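Local coordinates for protein ABC transporter (Caldanaerobius, PDB 4G68) that probably serves as the extracellular solute-binding component of an ABC transporter, capturing sugars released from xylan for uptake by a thermophilic bacterium, at residues 39-44 with 70-75; 93-98 with 324-329; 116-121 with 144-149. All blocks are in the same frame, centred on the assembly; numbering follows the deposited sequence.

Interaction 1 (39-44 with 70-75)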
ATOM      1  N   ILE C  39     -21.572   1.702 -27.013  1.00 41.63           N
ATOM      2  CA  ILE C  39     -21.550   1.884 -25.548  1.00 37.70           C
ATOM      3  C   ILE C  39     -20.170   2.411 -25.136  1.00 39.06           C
ATOM      4  O   ILE C  39     -19.145   2.044 -25.748  1.00 36.45           O
ATOM      5  CB  ILE C  39     -21.955   0.553 -24.854  1.00 39.58           C
ATOM      6  CG1 ILE C  39     -23.480   0.373 -24.900  1.00 41.81           C
ATOM      7  CG2 ILE C  39     -21.437   0.412 -23.438  1.00 37.74           C
ATOM      8  CD1 ILE C  39     -24.299   1.646 -24.982  1.00 38.20           C
ATOM      9  N   THR C  40     -20.157   3.305 -24.149  1.00 33.60           N
ATOM     10  CA  THR C  40     -18.880   3.746 -23.553  1.00 38.26           C
ATOM     11  C   THR C  40     -18.878   3.651 -22.019  1.00 37.81           C
ATOM     12  O   THR C  40     -19.749   4.176 -21.335  1.00 32.51           O
ATOM     13  CB  THR C  40     -18.477   5.145 -24.036  1.00 36.21           C
ATOM     14  OG1 THR C  40     -18.214   5.078 -25.442  1.00 36.06           O
ATOM     15  CG2 THR C  40     -17.216   5.624 -23.318  1.00 34.88           C
ATOM     16  N   LEU C  41     -17.891   2.936 -21.493  1.00 36.25           N
ATOM     17  CA  LEU C  41     -17.717   2.825 -20.056  1.00 32.73           C
ATOM     18  C   LEU C  41     -16.678   3.825 -19.570  1.00 32.85           C
ATOM     19  O   LEU C  41     -15.684   4.130 -20.279  1.00 34.54           O
ATOM     20  CB  LEU C  41     -17.275   1.397 -19.699  1.00 32.76           C
ATOM     21  CG  LEU C  41     -18.156   0.219 -20.147  1.00 36.00           C
ATOM     22  CD1 LEU C  41     -17.397  -1.108 -20.015  1.00 36.43           C
ATOM     23  CD2 LEU C  41     -19.464   0.169 -19.367  1.00 37.24           C
ATOM     24  N   THR C  42     -16.883   4.324 -18.356  1.00 32.02           N
ATOM     25  CA  THR C  42     -15.873   5.134 -17.700  1.00 28.59           C
ATOM     26  C   THR C  42     -15.082   4.282 -16.684  1.00 30.05           C
ATOM     27  O   THR C  42     -15.628   3.395 -16.025  1.00 26.81           O
ATOM     28  CB  THR C  42     -16.482   6.365 -17.045  1.00 28.60           C
ATOM     29  OG1 THR C  42     -17.599   5.971 -16.234  1.00 28.28           O
ATOM     30  CG2 THR C  42     -16.967   7.335 -18.159  1.00 30.66           C
ATOM     31  N   PHE C  43     -13.783   4.558 -16.584  1.00 27.31           N
ATOM     32  CA  PHE C  43     -12.925   3.788 -15.675  1.00 27.83           C
ATOM     33  C   PHE C  43     -11.993   4.777 -14.998  1.00 25.44           C
ATOM     34  O   PHE C  43     -11.294   5.514 -15.700  1.00 27.78           O
ATOM     35  CB  PHE C  43     -12.122   2.775 -16.493  1.00 26.48           C
ATOM     36  CG  PHE C  43     -11.010   2.095 -15.733  1.00 26.57           C
ATOM     37  CD1 PHE C  43     -11.233   1.514 -14.468  1.00 27.54           C
ATOM     38  CD2 PHE C  43      -9.719   2.020 -16.306  1.00 26.98           C
ATOM     39  CE1 PHE C  43     -10.206   0.891 -13.790  1.00 25.79           C
ATOM     40  CE2 PHE C  43      -8.692   1.388 -15.619  1.00 26.42           C
ATOM     41  CZ  PHE C  43      -8.944   0.812 -14.373  1.00 25.32           C
ATOM     42  N   TRP C  44     -12.040   4.856 -13.660  1.00 23.21           N
ATOM     43  CA  TRP C  44     -11.095   5.701 -12.938  1.00 24.42           C
ATOM     44  C   TRP C  44     -10.026   4.880 -12.246  1.00 24.65           C
ATOM     45  O   TRP C  44     -10.324   3.827 -11.688  1.00 22.67           O
ATOM     46  CB  TRP C  44     -11.780   6.560 -11.879  1.00 27.45           C
ATOM     47  CG  TRP C  44     -12.831   7.547 -12.410  1.00 29.51           C
ATOM     48  CD1 TRP C  44     -13.191   7.814 -13.734  1.00 29.43           C
ATOM     49  CD2 TRP C  44     -13.682   8.434 -11.597  1.00 30.21           C
ATOM     50  NE1 TRP C  44     -14.199   8.775 -13.798  1.00 28.52           N
ATOM     51  CE2 TRP C  44     -14.522   9.198 -12.554  1.00 30.33           C
ATOM     52  CE3 TRP C  44     -13.826   8.662 -10.230  1.00 29.21           C
ATOM     53  CZ2 TRP C  44     -15.472  10.111 -12.128  1.00 30.77           C
ATOM     54  CZ3 TRP C  44     -14.792   9.598  -9.811  1.00 32.42           C
ATOM     55  CH2 TRP C  44     -15.592  10.306 -10.743  1.00 32.13           C
ATOM     56  N   VAL C  70     -18.093  -1.788 -27.207  1.00 41.19           N
ATOM     57  CA  VAL C  70     -17.924  -1.419 -25.811  1.00 42.95           C
ATOM     58  C   VAL C  70     -16.569  -0.718 -25.637  1.00 43.23           C
ATOM     59  O   VAL C  70     -15.536  -1.368 -25.438  1.00 42.62           O
ATOM     60  CB  VAL C  70     -18.040  -2.646 -24.891  1.00 42.40           C
ATOM     61  CG1 VAL C  70     -18.105  -2.207 -23.437  1.00 43.82           C
ATOM     62  CG2 VAL C  70     -19.262  -3.478 -25.263  1.00 41.97           C
ATOM     63  N   GLN C  71     -16.567   0.603 -25.736  1.00 43.55           N
ATOM     64  CA  GLN C  71     -15.336   1.363 -25.516  1.00 41.13           C
ATOM     65  C   GLN C  71     -15.167   1.702 -24.032  1.00 37.72           C
ATOM     66  O   GLN C  71     -16.139   1.789 -23.292  1.00 33.49           O
ATOM     67  CB  GLN C  71     -15.350   2.633 -26.367  1.00 41.43           C
ATOM     68  CG  GLN C  71     -15.466   2.326 -27.856  1.00 42.58           C
ATOM     69  CD  GLN C  71     -14.214   1.666 -28.413  1.00 44.88           C
ATOM     70  OE1 GLN C  71     -14.207   0.470 -28.723  1.00 48.50           O
ATOM     71  NE2 GLN C  71     -13.141   2.434 -28.514  1.00 45.83           N
ATOM     72  N   ILE C  72     -13.913   1.851 -23.608  1.00 36.11           N
ATOM     73  CA  ILE C  72     -13.588   2.389 -22.283  1.00 34.72           C
ATOM     74  C   ILE C  72     -12.858   3.713 -22.440  1.00 35.34           C
ATOM     75  O   ILE C  72     -12.004   3.857 -23.333  1.00 35.11           O
ATOM     76  CB  ILE C  72     -12.669   1.407 -21.510  1.00 38.39           C
ATOM     77  CG1 ILE C  72     -13.330   0.020 -21.377  1.00 38.28           C
ATOM     78  CG2 ILE C  72     -12.218   1.992 -20.163  1.00 35.44           C
ATOM     79  CD1 ILE C  72     -12.403  -1.096 -20.914  1.00 40.79           C
ATOM     80  N   VAL C  73     -13.188   4.663 -21.568  1.00 34.31           N
ATOM     81  CA  VAL C  73     -12.469   5.931 -21.472  1.00 36.57           C
ATOM     82  C   VAL C  73     -12.062   6.046 -20.012  1.00 36.04           C
ATOM     83  O   VAL C  73     -12.856   5.748 -19.129  1.00 33.81           O
ATOM     84  CB  VAL C  73     -13.354   7.133 -21.918  1.00 36.95           C
ATOM     85  CG1 VAL C  73     -12.693   8.466 -21.582  1.00 34.47           C
ATOM     86  CG2 VAL C  73     -13.720   7.025 -23.413  1.00 31.64           C
ATOM     87  N   GLU C  74     -10.812   6.429 -19.763  1.00 35.42           N
ATOM     88  CA  GLU C  74     -10.323   6.521 -18.388  1.00 35.78           C
ATOM     89  C   GLU C  74     -10.136   7.953 -17.943  1.00 37.24           C
ATOM     90  O   GLU C  74      -9.958   8.848 -18.763  1.00 38.26           O
ATOM     91  CB  GLU C  74      -9.017   5.706 -18.220  1.00 37.27           C
ATOM     92  CG  GLU C  74      -7.850   6.219 -19.061  1.00 35.13           C
ATOM     93  CD  GLU C  74      -6.488   5.673 -18.643  1.00 33.28           C
ATOM     94  OE1 GLU C  74      -6.317   5.248 -17.477  1.00 30.99           O
ATOM     95  OE2 GLU C  74      -5.572   5.707 -19.503  1.00 33.20           O
ATOM     96  N   SER C  75     -10.178   8.179 -16.639  1.00 33.25           N
ATOM     97  CA  SER C  75      -9.686   9.425 -16.090  1.00 32.81           C
ATOM     98  C   SER C  75      -8.729   9.083 -14.921  1.00 34.10           C
ATOM     99  O   SER C  75      -9.075   8.331 -14.002  1.00 29.46           O
ATOM    100  CB  SER C  75     -10.855  10.358 -15.711  1.00 34.22           C
ATOM    101  OG  SER C  75     -10.480  11.340 -14.720  1.00 35.94           O
TER

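Interaction 2 (93-98 with 324-329)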
ATOM      1  N   ASN C  93     -23.690   9.816  -6.235  1.00 34.27           N
ATOM      2  CA  ASN C  93     -24.225   8.914  -7.261  1.00 34.43           C
ATOM      3  C   ASN C  93     -23.700   9.202  -8.669  1.00 34.46           C
ATOM      4  O   ASN C  93     -24.409   9.039  -9.670  1.00 29.80           O
ATOM      5  CB  ASN C  93     -25.759   8.883  -7.222  1.00 33.25           C
ATOM      6  CG  ASN C  93     -26.280   8.294  -5.924  1.00 34.32           C
ATOM      7  OD1 ASN C  93     -27.149   8.870  -5.256  1.00 36.08           O
ATOM      8  ND2 ASN C  93     -25.721   7.157  -5.539  1.00 35.08           N
ATOM      9  N   GLU C  94     -22.444   9.634  -8.743  1.00 32.93           N
ATOM     10  CA  GLU C  94     -21.855  10.062 -10.015  1.00 32.06           C
ATOM     11  C   GLU C  94     -20.505   9.400 -10.211  1.00 30.91           C
ATOM     12  O   GLU C  94     -19.609   9.963 -10.875  1.00 31.12           O
ATOM     13  CB  GLU C  94     -21.668  11.566 -10.024  1.00 33.20           C
ATOM     14  CG  GLU C  94     -22.872  12.301  -9.498  1.00 37.66           C
ATOM     15  CD  GLU C  94     -22.780  13.783  -9.695  1.00 38.16           C
ATOM     16  OE1 GLU C  94     -23.815  14.342 -10.097  1.00 44.87           O
ATOM     17  OE2 GLU C  94     -21.702  14.382  -9.474  1.00 37.91           O
ATOM     18  N   ALA C  95     -20.373   8.209  -9.619  1.00 28.40           N
ATOM     19  CA  ALA C  95     -19.201   7.349  -9.833  1.00 25.61           C
ATOM     20  C   ALA C  95     -19.170   6.750 -11.257  1.00 26.94           C
ATOM     21  O   ALA C  95     -20.242   6.557 -11.872  1.00 28.35           O
ATOM     22  CB  ALA C  95     -19.157   6.266  -8.776  1.00 25.05           C
ATOM     23  N   PRO C  96     -17.956   6.423 -11.769  1.00 23.24           N
ATOM     24  CA  PRO C  96     -17.768   5.806 -13.064  1.00 24.57           C
ATOM     25  C   PRO C  96     -18.286   4.398 -13.041  1.00 23.59           C
ATOM     26  O   PRO C  96     -18.601   3.887 -11.984  1.00 24.64           O
ATOM     27  CB  PRO C  96     -16.252   5.751 -13.211  1.00 26.48           C
ATOM     28  CG  PRO C  96     -15.778   5.511 -11.805  1.00 24.54           C
ATOM     29  CD  PRO C  96     -16.688   6.403 -10.977  1.00 24.16           C
ATOM     30  N   ASP C  97     -18.387   3.798 -14.220  1.00 24.24           N
ATOM     31  CA  ASP C  97     -18.815   2.407 -14.360  1.00 26.43           C
ATOM     32  C   ASP C  97     -17.873   1.518 -13.578  1.00 26.50           C
ATOM     33  O   ASP C  97     -18.326   0.657 -12.801  1.00 23.52           O
ATOM     34  CB  ASP C  97     -18.746   2.009 -15.849  1.00 26.15           C
ATOM     35  CG  ASP C  97     -19.749   2.748 -16.694  1.00 29.65           C
ATOM     36  OD1 ASP C  97     -20.983   2.522 -16.483  1.00 32.63           O
ATOM     37  OD2 ASP C  97     -19.305   3.580 -17.523  1.00 26.45           O
ATOM     38  N   ILE C  98     -16.557   1.759 -13.770  1.00 23.47           N
ATOM     39  CA  ILE C  98     -15.510   0.981 -13.097  1.00 21.99           C
ATOM     40  C   ILE C  98     -14.539   1.895 -12.373  1.00 19.78           C
ATOM     41  O   ILE C  98     -14.103   2.898 -12.928  1.00 22.63           O
ATOM     42  CB  ILE C  98     -14.664   0.136 -14.078  1.00 21.03           C
ATOM     43  CG1 ILE C  98     -15.546  -0.714 -14.991  1.00 20.90           C
ATOM     44  CG2 ILE C  98     -13.761  -0.796 -13.293  1.00 22.35           C
ATOM     45  CD1 ILE C  98     -14.891  -1.120 -16.276  1.00 21.31           C
HETATM   46  N   MSE C 324     -14.039  -1.967  -8.650  1.00 22.89           N
HETATM   47  CA  MSE C 324     -15.489  -2.107  -8.342  1.00 25.35           C
HETATM   48  C   MSE C 324     -16.293  -1.524  -9.489  1.00 24.77           C
HETATM   49  O   MSE C 324     -15.823  -0.643 -10.216  1.00 25.90           O
HETATM   50  CB  MSE C 324     -15.758  -1.460  -6.996  1.00 26.45           C
HETATM   51  CG  MSE C 324     -15.313  -2.417  -5.890  1.00 23.40           C
HETATM   52 SE   MSE C 324     -15.791  -1.554  -4.174  1.00 31.31          SE
HETATM   53  CE  MSE C 324     -15.317  -3.117  -3.088  1.00 23.72           C
ATOM     54  N   VAL C 325     -17.499  -2.061  -9.657  1.00 26.96           N
ATOM     55  CA  VAL C 325     -18.472  -1.612 -10.633  1.00 24.00           C
ATOM     56  C   VAL C 325     -19.579  -0.899  -9.847  1.00 24.74           C
ATOM     57  O   VAL C 325     -20.158  -1.459  -8.901  1.00 23.72           O
ATOM     58  CB  VAL C 325     -19.082  -2.831 -11.403  1.00 25.88           C
ATOM     59  CG1 VAL C 325     -20.289  -2.407 -12.247  1.00 26.40           C
ATOM     60  CG2 VAL C 325     -18.010  -3.512 -12.295  1.00 21.56           C
ATOM     61  N   SER C 326     -19.900   0.309 -10.281  1.00 26.12           N
ATOM     62  CA  SER C 326     -20.985   1.081  -9.639  1.00 27.41           C
ATOM     63  C   SER C 326     -22.361   0.428  -9.771  1.00 26.55           C
ATOM     64  O   SER C 326     -22.676  -0.119 -10.818  1.00 26.13           O
ATOM     65  CB  SER C 326     -21.019   2.486 -10.203  1.00 29.94           C
ATOM     66  OG  SER C 326     -19.938   3.183  -9.613  1.00 33.12           O
ATOM     67  N   ALA C 327     -23.173   0.509  -8.706  1.00 27.84           N
ATOM     68  CA  ALA C 327     -24.494  -0.143  -8.683  1.00 26.77           C
ATOM     69  C   ALA C 327     -25.389   0.488  -9.756  1.00 28.66           C
ATOM     70  O   ALA C 327     -26.208  -0.200 -10.363  1.00 30.78           O
ATOM     71  CB  ALA C 327     -25.142  -0.004  -7.289  1.00 24.29           C
ATOM     72  N   ASN C 328     -25.169   1.779 -10.034  1.00 29.23           N
ATOM     73  CA  ASN C 328     -25.980   2.541 -11.027  1.00 29.90           C
ATOM     74  C   ASN C 328     -25.394   2.614 -12.439  1.00 31.32           C
ATOM     75  O   ASN C 328     -25.782   3.465 -13.257  1.00 32.05           O
ATOM     76  CB  ASN C 328     -26.329   3.942 -10.499  1.00 31.94           C
ATOM     77  CG  ASN C 328     -25.144   4.881 -10.481  1.00 31.61           C
ATOM     78  OD1 ASN C 328     -23.986   4.468 -10.711  1.00 31.54           O
ATOM     79  ND2 ASN C 328     -25.412   6.150 -10.208  1.00 32.50           N
ATOM     80  N   SER C 329     -24.452   1.726 -12.752  1.00 28.56           N
ATOM     81  CA  SER C 329     -24.007   1.629 -14.136  1.00 31.91           C
ATOM     82  C   SER C 329     -25.232   1.239 -14.989  1.00 34.09           C
ATOM     83  O   SER C 329     -26.105   0.459 -14.562  1.00 33.85           O
ATOM     84  CB  SER C 329     -22.847   0.626 -14.342  1.00 27.88           C
ATOM     85  OG  SER C 329     -22.392   0.669 -15.710  1.00 24.36           O
TER
HETATM   86  O   HOH W   1     -21.752   4.601 -12.840  1.00 23.92           O

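Interaction 3 (116-121 with 144-149)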
ATOM      1  N   VAL C 116     -22.385  -0.169  -4.670  1.00 26.16           N
ATOM      2  CA  VAL C 116     -21.551  -1.138  -5.439  1.00 27.09           C
ATOM      3  C   VAL C 116     -22.322  -2.392  -5.874  1.00 26.33           C
ATOM      4  O   VAL C 116     -22.983  -3.049  -5.043  1.00 28.23           O
ATOM      5  CB  VAL C 116     -20.311  -1.552  -4.617  1.00 29.48           C
ATOM      6  CG1 VAL C 116     -19.364  -2.378  -5.459  1.00 24.67           C
ATOM      7  CG2 VAL C 116     -19.558  -0.320  -4.089  1.00 29.20           C
ATOM      8  N   LEU C 117     -22.198  -2.718  -7.158  1.00 24.82           N
ATOM      9  CA  LEU C 117     -22.792  -3.927  -7.787  1.00 26.47           C
ATOM     10  C   LEU C 117     -22.227  -5.205  -7.198  1.00 27.28           C
ATOM     11  O   LEU C 117     -21.001  -5.377  -7.208  1.00 28.20           O
ATOM     12  CB  LEU C 117     -22.567  -3.941  -9.327  1.00 27.87           C
ATOM     13  CG  LEU C 117     -23.290  -5.114 -10.032  1.00 30.82           C
ATOM     14  CD1 LEU C 117     -24.803  -5.036  -9.788  1.00 31.82           C
ATOM     15  CD2 LEU C 117     -23.025  -5.215 -11.535  1.00 31.06           C
ATOM     16  N   GLN C 118     -23.108  -6.060  -6.665  1.00 25.57           N
ATOM     17  CA  GLN C 118     -22.739  -7.414  -6.205  1.00 25.97           C
ATOM     18  C   GLN C 118     -22.346  -8.305  -7.387  1.00 25.65           C
ATOM     19  O   GLN C 118     -23.035  -8.349  -8.433  1.00 26.31           O
ATOM     20  CB  GLN C 118     -23.904  -8.052  -5.466  1.00 24.40           C
ATOM     21  CG  GLN C 118     -23.555  -9.327  -4.714  1.00 27.01           C
ATOM     22  CD  GLN C 118     -24.790 -10.137  -4.372  1.00 26.89           C
ATOM     23  OE1 GLN C 118     -25.884  -9.564  -4.171  1.00 25.82           O
ATOM     24  NE2 GLN C 118     -24.641 -11.475  -4.313  1.00 23.05           N
ATOM     25  N   LEU C 119     -21.248  -9.022  -7.239  1.00 24.27           N
ATOM     26  CA  LEU C 119     -20.672  -9.708  -8.379  1.00 23.21           C
ATOM     27  C   LEU C 119     -20.771 -11.237  -8.343  1.00 23.55           C
ATOM     28  O   LEU C 119     -20.328 -11.870  -9.321  1.00 24.89           O
ATOM     29  CB  LEU C 119     -19.202  -9.285  -8.570  1.00 23.59           C
ATOM     30  CG  LEU C 119     -18.859  -7.802  -8.772  1.00 26.08           C
ATOM     31  CD1 LEU C 119     -17.354  -7.595  -9.020  1.00 24.64           C
ATOM     32  CD2 LEU C 119     -19.677  -7.174  -9.900  1.00 25.40           C
ATOM     33  N   ASP C 120     -21.394 -11.836  -7.310  1.00 22.46           N
ATOM     34  CA  ASP C 120     -21.360 -13.312  -7.194  1.00 24.61           C
ATOM     35  C   ASP C 120     -21.990 -14.004  -8.389  1.00 28.14           C
ATOM     36  O   ASP C 120     -21.581 -15.127  -8.761  1.00 32.17           O
ATOM     37  CB  ASP C 120     -22.029 -13.802  -5.922  1.00 30.75           C
ATOM     38  CG  ASP C 120     -21.347 -13.270  -4.713  1.00 31.72           C
ATOM     39  OD1 ASP C 120     -20.479 -13.990  -4.122  1.00 30.49           O
ATOM     40  OD2 ASP C 120     -21.620 -12.078  -4.445  1.00 29.16           O
ATOM     41  N   SER C 121     -22.984 -13.345  -8.998  1.00 27.14           N
ATOM     42  CA  SER C 121     -23.655 -13.924 -10.180  1.00 27.77           C
ATOM     43  C   SER C 121     -22.733 -13.951 -11.405  1.00 29.15           C
ATOM     44  O   SER C 121     -23.016 -14.694 -12.362  1.00 25.63           O
ATOM     45  CB  SER C 121     -24.968 -13.202 -10.538  1.00 26.27           C
ATOM     46  OG  SER C 121     -24.721 -11.859 -10.938  1.00 25.11           O
ATOM     47  N   LYS C 144     -20.938 -11.823   0.466  1.00 27.93           N
ATOM     48  CA  LYS C 144     -21.165 -11.536  -0.939  1.00 28.40           C
ATOM     49  C   LYS C 144     -19.954 -10.815  -1.484  1.00 28.24           C
ATOM     50  O   LYS C 144     -19.247 -10.141  -0.721  1.00 29.09           O
ATOM     51  CB  LYS C 144     -22.419 -10.666  -1.087  1.00 29.73           C
ATOM     52  CG  LYS C 144     -23.696 -11.391  -0.655  1.00 32.11           C
ATOM     53  CD  LYS C 144     -24.913 -10.471  -0.573  1.00 38.01           C
ATOM     54  CE  LYS C 144     -24.825  -9.513   0.613  1.00 42.81           C
ATOM     55  NZ  LYS C 144     -25.166 -10.149   1.919  1.00 48.36           N
ATOM     56  N   ILE C 145     -19.719 -10.940  -2.793  1.00 25.68           N
ATOM     57  CA  ILE C 145     -18.537 -10.362  -3.396  1.00 27.11           C
ATOM     58  C   ILE C 145     -18.935  -9.047  -4.067  1.00 27.42           C
ATOM     59  O   ILE C 145     -19.932  -9.002  -4.828  1.00 26.15           O
ATOM     60  CB  ILE C 145     -17.951 -11.243  -4.510  1.00 28.96           C
ATOM     61  CG1 ILE C 145     -17.685 -12.671  -4.027  1.00 32.21           C
ATOM     62  CG2 ILE C 145     -16.742 -10.546  -5.169  1.00 27.00           C
ATOM     63  CD1 ILE C 145     -16.399 -12.862  -3.333  1.00 30.55           C
ATOM     64  N   TYR C 146     -18.129  -8.008  -3.829  1.00 25.94           N
ATOM     65  CA  TYR C 146     -18.354  -6.664  -4.410  1.00 23.51           C
ATOM     66  C   TYR C 146     -17.223  -6.043  -5.271  1.00 22.06           C
ATOM     67  O   TYR C 146     -17.306  -4.849  -5.630  1.00 21.61           O
ATOM     68  CB  TYR C 146     -18.698  -5.651  -3.288  1.00 22.65           C
ATOM     69  CG  TYR C 146     -20.064  -5.893  -2.718  1.00 21.70           C
ATOM     70  CD1 TYR C 146     -21.195  -5.349  -3.334  1.00 22.00           C
ATOM     71  CD2 TYR C 146     -20.235  -6.721  -1.618  1.00 21.76           C
ATOM     72  CE1 TYR C 146     -22.455  -5.598  -2.826  1.00 22.22           C
ATOM     73  CE2 TYR C 146     -21.484  -6.969  -1.093  1.00 22.87           C
ATOM     74  CZ  TYR C 146     -22.590  -6.399  -1.688  1.00 23.65           C
ATOM     75  OH  TYR C 146     -23.862  -6.627  -1.181  1.00 26.92           O
ATOM     76  N   GLY C 147     -16.211  -6.828  -5.638  1.00 21.56           N
ATOM     77  CA  GLY C 147     -15.093  -6.291  -6.393  1.00 21.35           C
ATOM     78  C   GLY C 147     -14.276  -7.419  -7.019  1.00 23.87           C
ATOM     79  O   GLY C 147     -14.386  -8.566  -6.597  1.00 20.07           O
ATOM     80  N   ILE C 148     -13.486  -7.069  -8.032  1.00 23.69           N
ATOM     81  CA  ILE C 148     -12.560  -7.998  -8.681  1.00 22.37           C
ATOM     82  C   ILE C 148     -11.161  -7.578  -8.175  1.00 21.64           C
ATOM     83  O   ILE C 148     -10.687  -6.499  -8.512  1.00 20.62           O
ATOM     84  CB  ILE C 148     -12.629  -7.862 -10.250  1.00 23.20           C
ATOM     85  CG1 ILE C 148     -14.048  -8.197 -10.812  1.00 20.97           C
ATOM     86  CG2 ILE C 148     -11.559  -8.697 -10.927  1.00 20.92           C
ATOM     87  CD1 ILE C 148     -14.687  -9.489 -10.309  1.00 21.80           C
ATOM     88  N   PRO C 149     -10.498  -8.424  -7.355  1.00 21.96           N
ATOM     89  CA  PRO C 149      -9.182  -8.048  -6.833  1.00 24.47           C
ATOM     90  C   PRO C 149      -8.184  -7.992  -7.984  1.00 25.05           C
ATOM     91  O   PRO C 149      -8.383  -8.701  -9.009  1.00 27.21           O
ATOM     92  CB  PRO C 149      -8.848  -9.192  -5.838  1.00 22.94           C
ATOM     93  CG  PRO C 149     -10.144  -9.895  -5.623  1.00 23.52           C
ATOM     94  CD  PRO C 149     -10.879  -9.767  -6.918  1.00 23.33           C
TER

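Interaction 1 (39-44 with 70-75)
T40-W44 and Q71-S75 run side by side as parallel beta strands, the two strands of a beta-alpha-beta unit whose connection contains helix 52-66. Their short axes approach to 4.6 Å and are inclined to each other by 30°, a twisted pairing in which every second residue of 39-43 bonds across. I39, L41 and F43 point their carbonyls at the amides of Q71, V73 and S75, while L41 N and F43 N reach back to Q71 O and V73 O. The bond from L41 N to Q71 O is 2.8 Å long and nearly straight at 173°.

Side chains then divide between two faces. On the face of L41, F43 and I72, F43 CB meets I72 CG2 at 3.8 Å, and beside it L41 CD1 reaches V70 CG1 at 3.7 Å; helix 332-353 covers this apolar layer through A338 and L342. On the other face T40 CG2, anti to its own amide nitrogen, meets V73 CG2 at 3.8 Å, and S75 CB lies obliquely near the W44 indole, which has a cation-pi partner in K85. Five backbone bonds hold the register, and the apolar layer ties the pair to helix 332-353, so the chemistry implies that side chains add packing rather than cross-strand polar links.

Interaction 2 (93-98 with 324-329)
I98 and V325 form an antiparallel, non-hydrogen-bonded pair with CA atoms 4.6 Å apart, and just beyond it the second segment folds into a type I beta turn from S326 to S329. Strands 98-102 and 317-325 meet here, an antiparallel pairing beside the parallel strands 40-45 and 71-76; the insertion of 317-325 next to 98-102 is consistent with the type II periplasmic-binding-protein fold. S326 N closes the backbone pairing with a 3.0 Å hydrogen bond to D97 O. The same residue bonds a second time: its OG, set beside its own nitrogen (chi1 -76°), donates to P96 O at 2.8 Å, almost straight off the carbonyl, while brushing A95 CB at 3.3 Å. S326 thereby grips two successive carbonyls.

D97 works with both oxygens. OD2 accepts from T42 N of the neighbouring strand; OD1 accepts from S329 OG at 2.5 Å, so short that the length should be read with caution. S329 OG in turn is bonded by Y331 N.

At the far end, N93 closes helix 79-91 in a Schellman motif and offers its carbonyl to N328. The ND2 group arrives from above that carbonyl plane, 3.1 Å from N93 O, although N93 O lies in the plane of the N328 amide. On the other branch of the amide, a water donates to both N328 OD1 and A95 O, 2.7 Å from the latter.

Interaction 3 (116-121 with 144-149)
Q118 and L119 pass Y146 and I145 with the two chain segments running 101° apart, so the loop crosses the start of strand 144-160 instead of pairing along it: L119 and D120 engage both backbone polar atoms of I145 without a beta bridge. One backbone bond marks the crossing, from L119 N to I145 O, 2.7 Å and almost straight at 172°.

D120 supplies the second grip. With its carboxylate carbon beside its own amide nitrogen (chi1 -61°), the side chain turns back to the strand, and OD2 takes I145 N at 2.8 Å on its syn lone pair. Q118 NE2 also donates to D120 OD2, from above the carboxylate plane, so that oxygen holds two donors. The aliphatic part of K144 crosses obliquely against the Q118 amide, its CD 3.8 Å from Q118 CD, before NZ turns to N142 O.

Further contacts are mostly apolar. L119 CD1 meets I148 CD1 at 3.5 Å, the two side chains crossing at about a right angle. V116 CG1 leans on Y146 CB at 4.0 Å, while V116 O comes close to the edge of the Y146 ring, in its plane and 3.4 Å from Y146 CE1.

Around this crossing, helix 332-353 packs against L119 through V336 and against I148 through A343, helix 108-112 touches V116 and Y146 through V111, and strand 317-325 bonds to L117 and I148 through V325 and L323.

All three contacts reach the same mixed sheet on one side of the chain's centre, with interaction 2 in the middle: its centre is 11 Å from that of interaction 1 and 12 Å from that of interaction 3. One junction uses a carboxylate oxygen, that of D97, as well as backbone atoms; the other uses a backbone pair. Between interactions 1 and 2, W44 N lies 2.9 Å from I98 O; between 2 and 3, L117 N lies 3.0 Å from V325 O. Interactions 1 and 3 do not touch, their nearest atoms being about 9 Å apart, but helix 332-353 packs on all three. The principle is that a sheet, with one shared helix, can join chain segments distant in sequence.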